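D-psicose 3-epimerase (Agrobacterium tumefaciens, PDB 2HK0) catalyses the reversible C3 epimerisation of ketohexoses, interconverting D-fructose and D-psicose, in a reaction in which a metal plays a pivotal role. Local coordinates at residues N154-F159 and I165-E170; F189-G194 and G222-H227; N181-G186 and G215-T220; V55-I60 and E110-N115; P40-V45 and I80-G85. All blocks are in the same frame, centred on the assembly; numbering follows the deposited sequence.

Interaction 1 (N154-F159 and I165-E170)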
# COMPACT_ATOMS: atom_id res chain seq x y z
N ASN A 154 30.99 3.15 22.88
CA ASN A 154 32.00 2.12 23.00
C ASN A 154 32.48 2.08 24.47
O ASN A 154 32.62 1.02 25.06
CB ASN A 154 33.18 2.45 22.07
CG ASN A 154 34.32 1.48 22.19
OD1 ASN A 154 34.42 0.50 21.43
ND2 ASN A 154 35.20 1.72 23.14
N GLY A 155 32.68 3.26 25.05
CA GLY A 155 33.16 3.37 26.43
C GLY A 155 32.25 2.97 27.58
O GLY A 155 32.73 2.86 28.71
N ILE A 156 30.95 2.78 27.34
CA ILE A 156 30.07 2.34 28.43
C ILE A 156 29.56 0.93 28.14
O ILE A 156 28.91 0.31 28.99
CB ILE A 156 28.82 3.27 28.61
CG1 ILE A 156 28.07 3.43 27.28
CG2 ILE A 156 29.24 4.62 29.15
CD1 ILE A 156 26.65 3.93 27.45
N ALA A 157 29.87 0.41 26.95
CA ALA A 157 29.38 -0.91 26.56
C ALA A 157 29.76 -2.05 27.49
O ALA A 157 28.91 -2.89 27.83
CB ALA A 157 29.84 -1.23 25.14
N ASP A 158 31.03 -2.11 27.89
CA ASP A 158 31.47 -3.19 28.77
C ASP A 158 30.76 -3.13 30.12
O ASP A 158 30.41 -4.16 30.68
CB ASP A 158 32.99 -3.13 28.97
CG ASP A 158 33.78 -3.48 27.70
OD1 ASP A 158 33.19 -4.04 26.74
OD2 ASP A 158 35.00 -3.22 27.67
N PHE A 159 30.55 -1.92 30.63
CA PHE A 159 29.86 -1.76 31.91
C PHE A 159 28.46 -2.35 31.79
O PHE A 159 28.01 -3.11 32.65
CB PHE A 159 29.81 -0.27 32.30
CG PHE A 159 29.33 -0.02 33.70
CD1 PHE A 159 27.97 0.04 33.99
CD2 PHE A 159 30.25 0.16 34.74
CE1 PHE A 159 27.52 0.28 35.29
CE2 PHE A 159 29.82 0.41 36.04
CZ PHE A 159 28.44 0.47 36.32
N ILE A 165 23.20 -6.28 29.92
CA ILE A 165 22.35 -5.28 29.29
C ILE A 165 22.78 -4.95 27.85
O ILE A 165 23.95 -4.72 27.59
CB ILE A 165 22.37 -3.95 30.12
CG1 ILE A 165 21.73 -4.18 31.49
CG2 ILE A 165 21.68 -2.80 29.33
CD1 ILE A 165 21.76 -2.94 32.43
N ASN A 166 21.81 -4.92 26.94
CA ASN A 166 22.06 -4.55 25.54
C ASN A 166 21.65 -3.08 25.39
O ASN A 166 20.60 -2.68 25.88
CB ASN A 166 21.21 -5.39 24.58
CG ASN A 166 21.77 -6.80 24.41
OD1 ASN A 166 22.96 -6.98 24.23
ND2 ASN A 166 20.90 -7.80 24.49
N LEU A 167 22.50 -2.30 24.73
CA LEU A 167 22.25 -0.88 24.47
C LEU A 167 21.73 -0.80 23.03
O LEU A 167 22.43 -1.17 22.08
CB LEU A 167 23.57 -0.10 24.61
CG LEU A 167 24.24 -0.24 25.99
CD1 LEU A 167 25.61 0.42 26.00
CD2 LEU A 167 23.32 0.39 27.04
N CYS A 168 20.50 -0.31 22.87
CA CYS A 168 19.90 -0.22 21.54
C CYS A 168 19.81 1.22 21.07
O CYS A 168 19.08 2.03 21.66
CB CYS A 168 18.52 -0.88 21.56
SG CYS A 168 18.61 -2.60 22.12
N ILE A 169 20.56 1.53 20.02
CA ILE A 169 20.66 2.87 19.43
C ILE A 169 19.50 3.16 18.51
O ILE A 169 19.38 2.56 17.44
CB ILE A 169 21.97 3.00 18.63
CG1 ILE A 169 23.14 2.46 19.48
CG2 ILE A 169 22.21 4.46 18.21
CD1 ILE A 169 23.33 3.17 20.81
N GLU A 170 18.65 4.11 18.91
CA GLU A 170 17.46 4.42 18.12
C GLU A 170 17.71 5.36 16.96
O GLU A 170 18.34 6.41 17.11
CB GLU A 170 16.36 5.00 19.03
CG GLU A 170 15.01 5.22 18.33
CD GLU A 170 13.90 5.64 19.30
OE1 GLU A 170 14.22 6.20 20.37
OE2 GLU A 170 12.71 5.41 19.00
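Leu-167 of strand 166-170 meets Ile-156 and Ala-157 of helix 142-162 through a single methyl, CD1. Just before it, Ile-165 turns to Val-116 of helix 99-118 and Ala-160, while its backbone O, like that of Ala-157, accepts a hydrogen bond from Asn-197 ND2. This one amide thus joins the helix to the residue just ahead of the strand, beside the apolar contact.

At Leu-167 the chain directs its side chain at the helix. Leu-167 CD1 lies 3.9 Å from Ile-156 CD1, and the two side chains cross obliquely. The same Leu-167 CD1 rests 4.0 Å from Ala-157 CA, where the small side chain leaves the helix backbone within reach. Ile-156 comes in over a bent path: its CG1 stands between the backbone N and carbonyl carbon (chi1 53°), and the nearly extended second torsion carries CD1 toward the strand. The helix is kinked here, Ile-156 N making no bond to the preceding turn. Cys-168 then faces Met-201, whereas Ile-169 returns to the helix side and touches Ile-153, one turn before Ile-156.

Both elements belong to a beta-alpha-beta unit of the TIM barrel, strand 123-126, helix 142-162 and strand 166-170. Across the two segments the contact contains no hydrogen bond and buries 104 Å², which implies attachment by apolar contact, while Asn-197 beside it adds directional bonds.

Interaction 2 (F189-G194 and G222-H227)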
# COMPACT_ATOMS: atom_id res chain seq x y z
N PHE A 189 26.91 2.95 12.39
CA PHE A 189 27.31 3.43 13.70
C PHE A 189 27.60 2.26 14.65
O PHE A 189 28.62 2.26 15.34
CB PHE A 189 26.19 4.32 14.28
CG PHE A 189 26.48 4.83 15.66
CD1 PHE A 189 26.19 4.05 16.78
CD2 PHE A 189 27.01 6.09 15.85
CE1 PHE A 189 26.43 4.54 18.07
CE2 PHE A 189 27.27 6.60 17.14
CZ PHE A 189 26.98 5.83 18.25
N VAL A 190 26.70 1.29 14.69
CA VAL A 190 26.85 0.13 15.54
C VAL A 190 28.12 -0.68 15.18
O VAL A 190 28.86 -1.14 16.07
CB VAL A 190 25.57 -0.75 15.48
CG1 VAL A 190 25.80 -2.13 16.09
CG2 VAL A 190 24.46 -0.03 16.24
N LYS A 191 28.39 -0.84 13.89
CA LYS A 191 29.58 -1.58 13.48
C LYS A 191 30.84 -0.84 13.93
O LYS A 191 31.82 -1.47 14.34
CB LYS A 191 29.59 -1.77 11.96
CG LYS A 191 28.63 -2.86 11.50
CD LYS A 191 28.61 -2.97 9.98
CE LYS A 191 27.74 -4.13 9.52
NZ LYS A 191 27.77 -4.22 8.02
N ASP A 192 30.82 0.48 13.87
CA ASP A 192 31.94 1.29 14.32
C ASP A 192 32.15 1.16 15.82
O ASP A 192 33.29 1.23 16.30
CB ASP A 192 31.72 2.77 14.02
CG ASP A 192 32.31 3.17 12.69
OD1 ASP A 192 33.16 2.41 12.18
OD2 ASP A 192 31.94 4.25 12.18
N VAL A 193 31.07 1.00 16.57
CA VAL A 193 31.24 0.86 18.01
C VAL A 193 31.97 -0.45 18.29
O VAL A 193 32.82 -0.50 19.18
CB VAL A 193 29.88 0.89 18.75
CG1 VAL A 193 30.07 0.38 20.18
CG2 VAL A 193 29.33 2.33 18.77
N GLY A 194 31.64 -1.49 17.52
CA GLY A 194 32.29 -2.78 17.66
C GLY A 194 32.11 -3.51 18.98
O GLY A 194 33.06 -4.07 19.53
N GLY A 222 18.80 -6.23 10.15
CA GLY A 222 19.05 -7.65 10.27
C GLY A 222 19.42 -8.16 11.65
O GLY A 222 18.72 -7.91 12.63
N PRO A 223 20.53 -8.89 11.76
CA PRO A 223 20.98 -9.43 13.05
C PRO A 223 21.25 -8.38 14.11
O PRO A 223 21.27 -8.70 15.30
CB PRO A 223 22.24 -10.21 12.67
CG PRO A 223 22.00 -10.58 11.21
CD PRO A 223 21.46 -9.27 10.68
N LEU A 224 21.45 -7.13 13.71
CA LEU A 224 21.72 -6.05 14.67
C LEU A 224 20.46 -5.38 15.25
O LEU A 224 20.58 -4.50 16.11
CB LEU A 224 22.60 -4.96 14.03
CG LEU A 224 24.03 -5.42 13.70
CD1 LEU A 224 24.81 -4.27 13.04
CD2 LEU A 224 24.72 -5.89 14.98
N LEU A 225 19.28 -5.80 14.80
CA LEU A 225 18.05 -5.19 15.32
C LEU A 225 17.86 -5.73 16.73
O LEU A 225 17.61 -6.93 16.90
CB LEU A 225 16.83 -5.59 14.47
CG LEU A 225 15.69 -4.58 14.22
CD1 LEU A 225 14.36 -5.31 14.27
CD2 LEU A 225 15.70 -3.44 15.15
N GLY A 226 17.97 -4.85 17.72
CA GLY A 226 17.82 -5.30 19.10
C GLY A 226 16.55 -4.86 19.82
O GLY A 226 16.21 -5.43 20.85
N HIS A 227 15.86 -3.86 19.27
CA HIS A 227 14.63 -3.34 19.89
C HIS A 227 13.80 -2.68 18.77
O HIS A 227 14.34 -2.23 17.76
CB HIS A 227 15.01 -2.32 20.97
CG HIS A 227 13.97 -2.16 22.04
ND1 HIS A 227 13.30 -3.22 22.60
CD2 HIS A 227 13.52 -1.05 22.67
CE1 HIS A 227 12.48 -2.78 23.53
NE2 HIS A 227 12.59 -1.46 23.60
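Val-190 and Leu-224 are brought together by two first torsions: Val-190 places CG1 opposite its backbone N (chi1 167°), and Leu-224 places CG opposite its carbonyl carbon (chi1 -67°). From these starting points the side chains reach toward each other tip to tip. Val-190 CG1 is the methyl that enters the fork of the leucine, lying 3.9 Å from Leu-224 CD1 and 4.1 Å from Leu-224 CD2. The near equality of the two distances shows that the valine methyl faces both branches rather than one.

Leu-224 CD1 also approaches Lys-191 along its aliphatic stem, at 4.4 Å from Lys-191 CG. Beyond its first torsion the lysine chain is fully extended, and the residue is exposed, so its hydrocarbon base lies at the margin of the contact and the ammonium group is carried away from it. On the inner side, Val-190 touches Val-200 of strand 198-203, and the backbones of Leu-224 and Gly-226 bond to Val-200 as well.

Leu-224 occupies a short 3-10 turn between helix 214-221 and strand 225-230. The turn follows Gly-222, whose positive phi (44°) takes the chain out of the helix, and Leu-225 N bonds Gly-222 O at 3.1 Å. The contact therefore sets the turn leading into this barrel strand against helix 183-193. Its chemistry is purely apolar and buries only 116 Å², implying a grip set by methyl-to-methyl fit, bordered on the exposed side by the lysine stem.

Interaction 3 (N181-G186 and G215-T220)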
# COMPACT_ATOMS: atom_id res chain seq x y z
N ASN A 181 19.57 8.80 10.98
CA ASN A 181 18.20 8.98 10.48
C ASN A 181 17.72 7.78 9.70
O ASN A 181 16.53 7.65 9.39
CB ASN A 181 18.14 10.18 9.54
CG ASN A 181 18.48 11.47 10.24
OD1 ASN A 181 19.26 12.27 9.73
ND2 ASN A 181 17.90 11.68 11.41
N THR A 182 18.65 6.90 9.40
CA THR A 182 18.37 5.73 8.59
C THR A 182 18.87 4.41 9.20
O THR A 182 19.87 4.39 9.92
CB THR A 182 19.06 6.00 7.23
OG1 THR A 182 18.08 6.42 6.27
CG2 THR A 182 19.84 4.85 6.80
N ALA A 183 18.18 3.30 8.92
CA ALA A 183 18.62 2.01 9.42
C ALA A 183 20.08 1.77 8.96
O ALA A 183 20.91 1.31 9.72
CB ALA A 183 17.70 0.89 8.90
N ALA A 184 20.39 2.12 7.71
CA ALA A 184 21.75 1.92 7.19
C ALA A 184 22.76 2.75 7.98
O ALA A 184 23.88 2.29 8.23
CB ALA A 184 21.81 2.30 5.71
N GLU A 185 22.39 3.96 8.37
CA GLU A 185 23.29 4.80 9.17
C GLU A 185 23.41 4.20 10.57
O GLU A 185 24.50 4.21 11.16
CB GLU A 185 22.75 6.23 9.27
CG GLU A 185 22.77 7.01 7.96
CD GLU A 185 22.26 8.44 8.13
OE1 GLU A 185 21.24 8.64 8.82
OE2 GLU A 185 22.88 9.36 7.56
N GLY A 186 22.30 3.68 11.09
CA GLY A 186 22.31 3.08 12.42
C GLY A 186 23.24 1.88 12.44
O GLY A 186 24.04 1.72 13.36
N GLY A 215 10.39 -2.64 4.87
CA GLY A 215 10.95 -3.97 4.82
C GLY A 215 12.46 -3.93 4.62
O GLY A 215 13.20 -4.68 5.27
N ASP A 216 12.92 -3.07 3.72
CA ASP A 216 14.35 -2.97 3.45
C ASP A 216 15.12 -2.47 4.65
O ASP A 216 16.22 -2.94 4.91
CB ASP A 216 14.63 -2.04 2.26
CG ASP A 216 14.44 -2.73 0.91
OD1 ASP A 216 14.18 -3.95 0.87
OD2 ASP A 216 14.55 -2.03 -0.12
N ALA A 217 14.54 -1.52 5.40
CA ALA A 217 15.22 -0.96 6.56
C ALA A 217 15.38 -2.05 7.64
O ALA A 217 16.43 -2.15 8.31
CB ALA A 217 14.44 0.23 7.11
N ILE A 218 14.35 -2.87 7.80
CA ILE A 218 14.37 -3.93 8.80
C ILE A 218 15.38 -5.00 8.43
O ILE A 218 16.14 -5.48 9.27
CB ILE A 218 12.97 -4.54 8.95
CG1 ILE A 218 12.07 -3.51 9.65
CG2 ILE A 218 13.02 -5.86 9.71
CD1 ILE A 218 10.59 -3.86 9.68
N ARG A 219 15.41 -5.36 7.15
CA ARG A 219 16.35 -6.36 6.70
C ARG A 219 17.78 -5.81 6.80
O ARG A 219 18.71 -6.56 7.08
CB ARG A 219 16.04 -6.75 5.26
CG ARG A 219 15.68 -8.19 5.10
CD ARG A 219 14.32 -8.36 4.49
NE ARG A 219 14.07 -7.36 3.46
CZ ARG A 219 12.86 -7.10 2.99
NH1 ARG A 219 11.82 -7.78 3.45
NH2 ARG A 219 12.69 -6.13 2.10
N THR A 220 17.94 -4.51 6.56
CA THR A 220 19.25 -3.88 6.65
C THR A 220 19.74 -4.00 8.09
O THR A 220 20.90 -4.32 8.34
CB THR A 220 19.18 -2.39 6.25
OG1 THR A 220 18.98 -2.30 4.83
CG2 THR A 220 20.46 -1.66 6.61
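Ala-183 and Ala-217 face each other where helix 183-193 begins beside helix 214-221, with their CA atoms 5.3 Å apart. Neither has a rotatable branch to adjust, so the backbone alone sets the spacing: Ala-183 CB is 3.8 Å from Ala-217 CB and only 3.3 Å from Ala-217 O.

Thr-220, one turn on, is the conformationally telling residue. With CG2 opposite its backbone N (chi1 -72°), the threonine turns its methyl to the other helix, and Thr-220 CG2 comes 3.8 Å from Ala-184 CA. The hydroxyl is directed back along its own helix, with Thr-220 OG1 2.8 Å from Asp-216 O.

Polar side chains bond mostly within their own segment or to residues outside the contact. Glu-185 folds back so that its OE1 receives Asn-181 N at 2.7 Å, nearly along the C-O axis and almost straight (164°). Thr-182 N adds a weak bond to the same oxygen, while Ala-183 N is taken by Glu-211 OE2. Arg-219 bends, its first two torsions being unusual, until NH2 meets Asp-216 OD1 at 2.9 Å in a salt bridge lying in the guanidinium plane; Gly-215 O sits over one face of that group. Asp-254 pairs with Arg-219 NH1, and Arg-219 of the third subunit lies close by, its like charge probably eased by these acids.

Small residues thus permit close helix approach in this TIM-barrel outer layer. No hydrogen bond crosses the contact, which implies that methyl packing joins the helices while the carboxylates of Glu-185 and Asp-216 bond within their own segments.

Interaction 4 (V55-I60 and E110-N115)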
# COMPACT_ATOMS: atom_id res chain seq x y z
N VAL A 55 9.49 1.40 30.48
CA VAL A 55 9.57 2.49 31.43
C VAL A 55 10.69 3.49 31.10
O VAL A 55 11.57 3.18 30.31
CB VAL A 55 9.80 1.86 32.82
CG1 VAL A 55 10.34 2.86 33.77
CG2 VAL A 55 8.49 1.23 33.32
N ALA A 56 10.64 4.68 31.70
CA ALA A 56 11.67 5.71 31.50
C ALA A 56 12.75 5.58 32.58
O ALA A 56 12.46 5.61 33.78
CB ALA A 56 11.05 7.09 31.56
N ALA A 57 14.00 5.46 32.15
CA ALA A 57 15.13 5.30 33.06
C ALA A 57 15.31 6.36 34.15
O ALA A 57 15.66 6.02 35.28
CB ALA A 57 16.41 5.16 32.27
N HIS A 58 15.06 7.63 33.83
CA HIS A 58 15.25 8.70 34.81
C HIS A 58 14.44 8.47 36.09
O HIS A 58 14.92 8.75 37.20
CB HIS A 58 14.92 10.08 34.20
CG HIS A 58 13.49 10.50 34.37
ND1 HIS A 58 12.45 9.88 33.71
CD2 HIS A 58 12.93 11.49 35.10
CE1 HIS A 58 11.31 10.46 34.04
NE2 HIS A 58 11.57 11.44 34.89
N HIS A 59 13.23 7.95 35.95
CA HIS A 59 12.39 7.65 37.10
C HIS A 59 13.10 6.67 38.02
O HIS A 59 13.07 6.79 39.24
CB HIS A 59 11.08 7.01 36.66
CG HIS A 59 9.98 7.98 36.38
ND1 HIS A 59 9.47 8.83 37.34
CD2 HIS A 59 9.28 8.24 35.25
CE1 HIS A 59 8.51 9.56 36.82
NE2 HIS A 59 8.37 9.22 35.55
N ILE A 60 13.75 5.70 37.40
CA ILE A 60 14.47 4.66 38.12
C ILE A 60 15.58 5.16 39.04
O ILE A 60 15.79 4.61 40.12
CB ILE A 60 15.01 3.63 37.11
CG1 ILE A 60 13.83 3.02 36.34
CG2 ILE A 60 15.81 2.55 37.82
CD1 ILE A 60 14.21 2.02 35.27
N GLU A 110 26.43 5.04 33.75
CA GLU A 110 26.84 3.99 34.68
C GLU A 110 25.88 3.88 35.86
O GLU A 110 25.48 2.79 36.24
CB GLU A 110 28.27 4.26 35.16
CG GLU A 110 29.26 4.02 34.03
CD GLU A 110 30.69 4.25 34.45
OE1 GLU A 110 31.00 4.07 35.65
OE2 GLU A 110 31.51 4.60 33.57
N ARG A 111 25.48 5.02 36.41
CA ARG A 111 24.54 5.03 37.53
C ARG A 111 23.18 4.45 37.12
O ARG A 111 22.60 3.60 37.80
CB ARG A 111 24.36 6.46 38.03
CG ARG A 111 23.33 6.61 39.13
CD ARG A 111 23.02 8.08 39.35
NE ARG A 111 22.21 8.30 40.54
CZ ARG A 111 21.56 9.44 40.78
NH1 ARG A 111 21.62 10.43 39.91
NH2 ARG A 111 20.85 9.58 41.90
N THR A 112 22.66 4.93 35.99
CA THR A 112 21.37 4.48 35.50
C THR A 112 21.40 2.99 35.18
O THR A 112 20.50 2.25 35.55
CB THR A 112 20.96 5.26 34.23
OG1 THR A 112 20.96 6.66 34.53
CG2 THR A 112 19.59 4.87 33.77
N LEU A 113 22.45 2.54 34.51
CA LEU A 113 22.59 1.13 34.15
C LEU A 113 22.61 0.23 35.40
O LEU A 113 22.01 -0.85 35.41
CB LEU A 113 23.88 0.93 33.33
CG LEU A 113 23.92 0.70 31.81
CD1 LEU A 113 22.65 1.12 31.14
CD2 LEU A 113 25.13 1.44 31.23
N SER A 114 23.30 0.67 36.45
CA SER A 114 23.35 -0.11 37.69
C SER A 114 21.95 -0.23 38.28
O SER A 114 21.54 -1.30 38.74
CB SER A 114 24.28 0.54 38.71
OG SER A 114 25.62 0.58 38.22
N ASN A 115 21.22 0.87 38.28
CA ASN A 115 19.86 0.86 38.83
C ASN A 115 18.94 0.00 37.96
O ASN A 115 18.12 -0.75 38.48
CB ASN A 115 19.33 2.29 38.95
CG ASN A 115 20.03 3.07 40.06
OD1 ASN A 115 20.41 2.50 41.08
ND2 ASN A 115 20.20 4.37 39.86
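Ala-57 and Ile-60, on the short, weakly bonded helix 57-60, lean on Thr-112 and Asn-115 of helix 99-118. The pairs are set one turn apart, with CA distances of 6.8 Å for Ala-57 to Thr-112 and 6.6 Å for Ile-60 to Asn-115.

Thr-112 can be followed outward from CB, where its two branches divide the work. The methyl CG2, opposite the backbone N (chi1 -57°), points across the interface and lies 3.5 Å from Ala-57 CB, a close methyl pair. The hydroxyl OG1, set beside the backbone N instead, bonds to Phe-108 O in the preceding turn and to Asn-61 ND2, just past the short helix. The buried side chain therefore has an apolar tip for its neighbour and a polar tip satisfied by two partners.

Asn-61 also uses its OD1 for Asn-115 ND2, so one amide bridges to both residues of helix 99-118, and Asn-115 OD1 turns to Lys-118. Beside these bonds, Ile-60 CG2 lies 3.7 Å from Asn-115 CB as the two side chains slide past each other in opposite directions. Farther round the helix, Ser-114 OG and Ser-114 N reach Glu-110 O from opposite faces of its carbonyl plane.

Ala-57 follows directly on barrel strand 52-56 and bonds by its backbone to Gly-85 of strand 81-85. The contact thus lies beyond the carboxyl end of strand 52-56, where helix 57-60 abuts helix 99-118; the latter's far flank, through Glu-110, Leu-113 and Ser-114, meets Phe-159 and Ala-160 of helix 142-162.

Interaction 5 (P40-V45 and I80-G85)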
# COMPACT_ATOMS: atom_id res chain seq x y z
N PRO A 40 2.29 1.76 39.47
CA PRO A 40 0.93 1.22 39.31
C PRO A 40 0.67 0.61 37.93
O PRO A 40 -0.21 -0.24 37.77
CB PRO A 40 0.03 2.44 39.56
CG PRO A 40 0.86 3.28 40.48
CD PRO A 40 2.23 3.19 39.85
N TYR A 41 1.43 1.05 36.94
CA TYR A 41 1.26 0.54 35.59
C TYR A 41 1.73 -0.89 35.38
O TYR A 41 1.27 -1.56 34.46
CB TYR A 41 1.93 1.50 34.60
CG TYR A 41 1.09 2.74 34.44
CD1 TYR A 41 -0.01 2.75 33.58
CD2 TYR A 41 1.33 3.87 35.21
CE1 TYR A 41 -0.85 3.85 33.50
CE2 TYR A 41 0.49 4.98 35.14
CZ TYR A 41 -0.60 4.96 34.28
OH TYR A 41 -1.43 6.05 34.19
N ILE A 42 2.65 -1.35 36.23
CA ILE A 42 3.15 -2.71 36.10
C ILE A 42 1.98 -3.69 36.08
O ILE A 42 1.81 -4.47 35.14
CB ILE A 42 4.07 -3.09 37.29
CG1 ILE A 42 5.29 -2.17 37.33
CG2 ILE A 42 4.48 -4.55 37.17
CD1 ILE A 42 6.31 -2.45 36.27
N GLU A 43 1.16 -3.63 37.13
CA GLU A 43 -0.00 -4.50 37.27
C GLU A 43 -1.06 -4.24 36.20
O GLU A 43 -1.65 -5.17 35.66
CB GLU A 43 -0.63 -4.30 38.65
CG GLU A 43 -1.82 -5.22 38.89
CD GLU A 43 -2.66 -4.81 40.10
OE1 GLU A 43 -2.07 -4.52 41.16
OE2 GLU A 43 -3.91 -4.78 39.98
N LYS A 44 -1.30 -2.97 35.89
CA LYS A 44 -2.31 -2.62 34.90
C LYS A 44 -1.95 -3.15 33.51
O LYS A 44 -2.76 -3.78 32.84
CB LYS A 44 -2.46 -1.10 34.83
CG LYS A 44 -3.59 -0.60 33.94
CD LYS A 44 -3.21 0.74 33.32
CE LYS A 44 -4.36 1.73 33.30
NZ LYS A 44 -5.54 1.32 32.54
N VAL A 45 -0.72 -2.87 33.08
CA VAL A 45 -0.26 -3.31 31.77
C VAL A 45 -0.26 -4.84 31.69
O VAL A 45 -0.66 -5.42 30.67
CB VAL A 45 1.14 -2.72 31.47
CG1 VAL A 45 1.73 -3.33 30.22
CG2 VAL A 45 1.02 -1.20 31.31
N ILE A 80 5.32 -9.98 34.23
CA ILE A 80 5.62 -9.05 33.16
C ILE A 80 7.10 -8.64 33.18
O ILE A 80 7.71 -8.54 34.25
CB ILE A 80 4.69 -7.79 33.24
CG1 ILE A 80 4.85 -6.94 31.98
CG2 ILE A 80 5.03 -6.96 34.47
CD1 ILE A 80 3.81 -5.85 31.87
N ILE A 81 7.66 -8.41 32.00
CA ILE A 81 9.07 -8.03 31.88
C ILE A 81 9.22 -6.52 31.74
O ILE A 81 8.37 -5.86 31.15
CB ILE A 81 9.69 -8.70 30.62
CG1 ILE A 81 9.63 -10.22 30.75
CG2 ILE A 81 11.13 -8.25 30.45
CD1 ILE A 81 9.85 -10.94 29.42
N LEU A 82 10.30 -5.97 32.28
CA LEU A 82 10.51 -4.54 32.16
C LEU A 82 11.59 -4.23 31.14
O LEU A 82 12.63 -4.91 31.06
CB LEU A 82 10.87 -3.91 33.50
CG LEU A 82 9.70 -3.44 34.38
CD1 LEU A 82 8.68 -4.55 34.53
CD2 LEU A 82 10.22 -3.01 35.72
N THR A 83 11.32 -3.20 30.35
CA THR A 83 12.25 -2.70 29.35
C THR A 83 12.36 -1.19 29.65
O THR A 83 11.46 -0.62 30.28
CB THR A 83 11.68 -2.96 27.95
OG1 THR A 83 12.06 -4.28 27.53
CG2 THR A 83 12.18 -1.97 26.98
N ALA A 84 13.45 -0.54 29.26
CA ALA A 84 13.57 0.88 29.57
C ALA A 84 14.16 1.77 28.50
O ALA A 84 15.00 1.33 27.69
CB ALA A 84 14.35 1.08 30.84
N GLY A 85 13.70 3.02 28.51
CA GLY A 85 14.18 4.02 27.59
C GLY A 85 15.07 4.98 28.37
O GLY A 85 14.90 5.15 29.59
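Ile-42 and Val-45 form a ridge on helix 39-47 that fits against the ends of Ile-80 and Leu-82. One bump is Ile-42 CD1, swung forward by a second torsion of -74°. It rests against the leucine fork, nearer its CD1 branch, 3.6 Å from Leu-82 CD1 and 4.0 Å from both Leu-82 CD2 and CG, so the fork acts as the hollow. The two side chains cross at about a right angle.

Ile-80 supplies the returning bumps. Its CG2 meets Ile-42 CG2 at 3.7 Å. Its long arm, with CG1 opposite the backbone N (chi1 -170°), carries CD1 one turn farther along the helix, to 3.7 Å from Val-45 CG1. There Ile-80 CD1 also lies 4.1 Å from Ile-42 O, filling the dip between the two helix residues. All four side chains are buried, and 188 Å² is hidden with no hydrogen bond across.

This is the apolar layer between barrel and outer helices in a TIM barrel. Strand 52-56 lies beside strand 81-85, and its Ile-53 touches both Val-45 and Leu-82. Ala-75 of helix 65-77 packs against Ile-42, Ile-80 and Leu-82, while Val-45 also reaches Ile-25 of strand 22-26.

How the interactions relate
The contacts lie round one eight-stranded parallel barrel. Interactions 5 and 4 alternate along the chain and come first; interaction 1 follows, then interactions 2 and 3, which also alternate. Interactions 4 and 5, with centres about 14 Å apart, are joined by adjoining strands 52-56 and 81-85. Interactions 2 and 3 share helix 183-193, with centres about 11 Å apart. Interaction 1 bridges the two groups: Phe-159 and Ile-165 pack on helix 99-118 of interaction 4, and Cys-168 packs on Gly-226 and His-227 of interaction 2. Interactions 2 and 5 lie on opposite sides of the chain's centre, yet His-227 touches Thr-83, so these two sides meet through at least this one contact across the barrel.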